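Local coordinates for protein glycerol dehydratase (Clostridium butyricum, PDB 1R9D) that probably acts as a B12-independent glycyl-radical lyase that dehydrates glycerol, which is bound in this crystal form, at residues 450-455 against 650-655. Residues are numbered along the deposited sequence; the frame is centred on the assembly and turned at random.
Sequences FFNLAR and SLTGAT
Asn452 and Thr652 make the one hydrogen bond of this contact: the amide ND2 of Asn452 donates to OG1 of Thr652 over 3.0 Å, with an N-H...O angle of 146° and the hydroxyl tilted 22° out of the amide plane. Beside that bond, the methyl branch of Thr652 faces the same segment a little further along, and CG2 rests on Ala454 CB at 4.0 Å. The side chain of Arg455 runs past Thr652 in the opposite direction; its CG lies 3.8 Å from Thr652 OG1, and its CD is equally far from the carbonyl O of Leu651. Bends at chi2 (-81°) and chi3 bring the guanidinium out in front of the Leu651 oxygen, at an oblique tilt. Asn452 is the N-cap residue of helix 453-461, where strand 449-452 ends and the helix begins, and its OD1 accepts from Arg455 N at 3.1 Å, the donor sitting well above the carbonyl plane. One side chain therefore caps the helix and grips the loop that follows helix 644-650. Further out, Thr652 OG1 also bonds to the carbonyl of Phe648, which fixes the hydroxyl from its own side. The Arg455 guanidinium is held by the carbonyls of Cys149 and Asp150 and by a salt bridge to Asp466, while Glu458, one turn along the helix, takes the backbone N-H of Gly653.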
# COMPACT_ATOMS: atom_id res chain seq x y z
N PHE A 450 1.70 -19.30 19.08
CA PHE A 450 1.72 -20.22 20.22
C PHE A 450 2.66 -19.54 21.21
O PHE A 450 3.73 -19.07 20.84
CB PHE A 450 2.26 -21.60 19.84
CG PHE A 450 1.29 -22.45 19.07
CD1 PHE A 450 1.52 -22.74 17.73
CD2 PHE A 450 0.16 -22.97 19.69
CE1 PHE A 450 0.63 -23.54 17.01
CE2 PHE A 450 -0.74 -23.77 18.98
CZ PHE A 450 -0.50 -24.05 17.64
N PHE A 451 2.24 -19.50 22.47
CA PHE A 451 2.99 -18.84 23.54
C PHE A 451 3.29 -19.84 24.66
O PHE A 451 2.38 -20.48 25.17
CB PHE A 451 2.15 -17.67 24.07
CG PHE A 451 2.87 -16.78 25.04
CD1 PHE A 451 3.50 -15.62 24.60
CD2 PHE A 451 2.88 -17.08 26.40
CE1 PHE A 451 4.12 -14.76 25.50
CE2 PHE A 451 3.50 -16.23 27.31
CZ PHE A 451 4.12 -15.07 26.86
N ASN A 452 4.56 -19.96 25.04
CA ASN A 452 4.97 -20.90 26.08
C ASN A 452 4.82 -20.32 27.48
O ASN A 452 5.68 -19.57 27.95
CB ASN A 452 6.43 -21.32 25.85
CG ASN A 452 6.85 -22.48 26.73
OD1 ASN A 452 6.33 -22.66 27.84
ND2 ASN A 452 7.80 -23.28 26.24
N LEU A 453 3.73 -20.67 28.16
CA LEU A 453 3.48 -20.18 29.51
C LEU A 453 4.53 -20.65 30.51
O LEU A 453 4.88 -19.93 31.44
CB LEU A 453 2.10 -20.62 29.97
CG LEU A 453 0.89 -20.16 29.16
CD1 LEU A 453 -0.34 -20.92 29.63
CD2 LEU A 453 0.70 -18.65 29.30
N ALA A 454 5.03 -21.87 30.32
CA ALA A 454 6.03 -22.43 31.23
C ALA A 454 7.33 -21.63 31.22
O ALA A 454 8.00 -21.50 32.25
CB ALA A 454 6.31 -23.89 30.86
N ARG A 455 7.70 -21.08 30.07
CA ARG A 455 8.92 -20.29 29.96
C ARG A 455 8.81 -19.02 30.79
O ARG A 455 9.81 -18.51 31.28
CB ARG A 455 9.19 -19.93 28.50
CG ARG A 455 9.70 -21.11 27.68
CD ARG A 455 11.19 -21.31 27.90
NE ARG A 455 11.95 -20.25 27.25
CZ ARG A 455 13.21 -19.93 27.54
NH1 ARG A 455 13.87 -20.60 28.47
NH2 ARG A 455 13.81 -18.94 26.89
N SER A 650 10.72 -29.30 25.02
CA SER A 650 12.14 -29.54 24.76
C SER A 650 12.97 -28.27 24.90
O SER A 650 14.19 -28.33 25.10
CB SER A 650 12.32 -30.10 23.34
OG SER A 650 12.24 -29.08 22.36
N LEU A 651 12.32 -27.11 24.80
CA LEU A 651 13.00 -25.82 24.91
C LEU A 651 12.85 -25.21 26.30
O LEU A 651 13.33 -24.10 26.54
CB LEU A 651 12.44 -24.83 23.88
CG LEU A 651 12.53 -25.22 22.41
CD1 LEU A 651 11.79 -24.18 21.55
CD2 LEU A 651 13.99 -25.31 22.01
N THR A 652 12.20 -25.93 27.21
CA THR A 652 11.96 -25.41 28.55
C THR A 652 12.73 -26.17 29.64
O THR A 652 12.72 -27.39 29.67
CB THR A 652 10.46 -25.49 28.88
OG1 THR A 652 9.72 -24.89 27.81
CG2 THR A 652 10.16 -24.77 30.18
N GLY A 653 13.39 -25.43 30.53
CA GLY A 653 14.14 -26.06 31.60
C GLY A 653 13.24 -26.69 32.65
O GLY A 653 12.02 -26.71 32.49
N ALA A 654 13.84 -27.21 33.72
CA ALA A 654 13.07 -27.82 34.79
C ALA A 654 12.14 -26.77 35.41
O ALA A 654 12.50 -25.60 35.53
CB ALA A 654 14.01 -28.38 35.86
N THR A 655 10.94 -27.20 35.79
CA THR A 655 9.97 -26.28 36.39
C THR A 655 9.60 -26.70 37.82
O THR A 655 9.77 -27.85 38.21
CB THR A 655 8.71 -26.17 35.50
OG1 THR A 655 8.32 -27.47 35.04
CG2 THR A 655 9.01 -25.28 34.29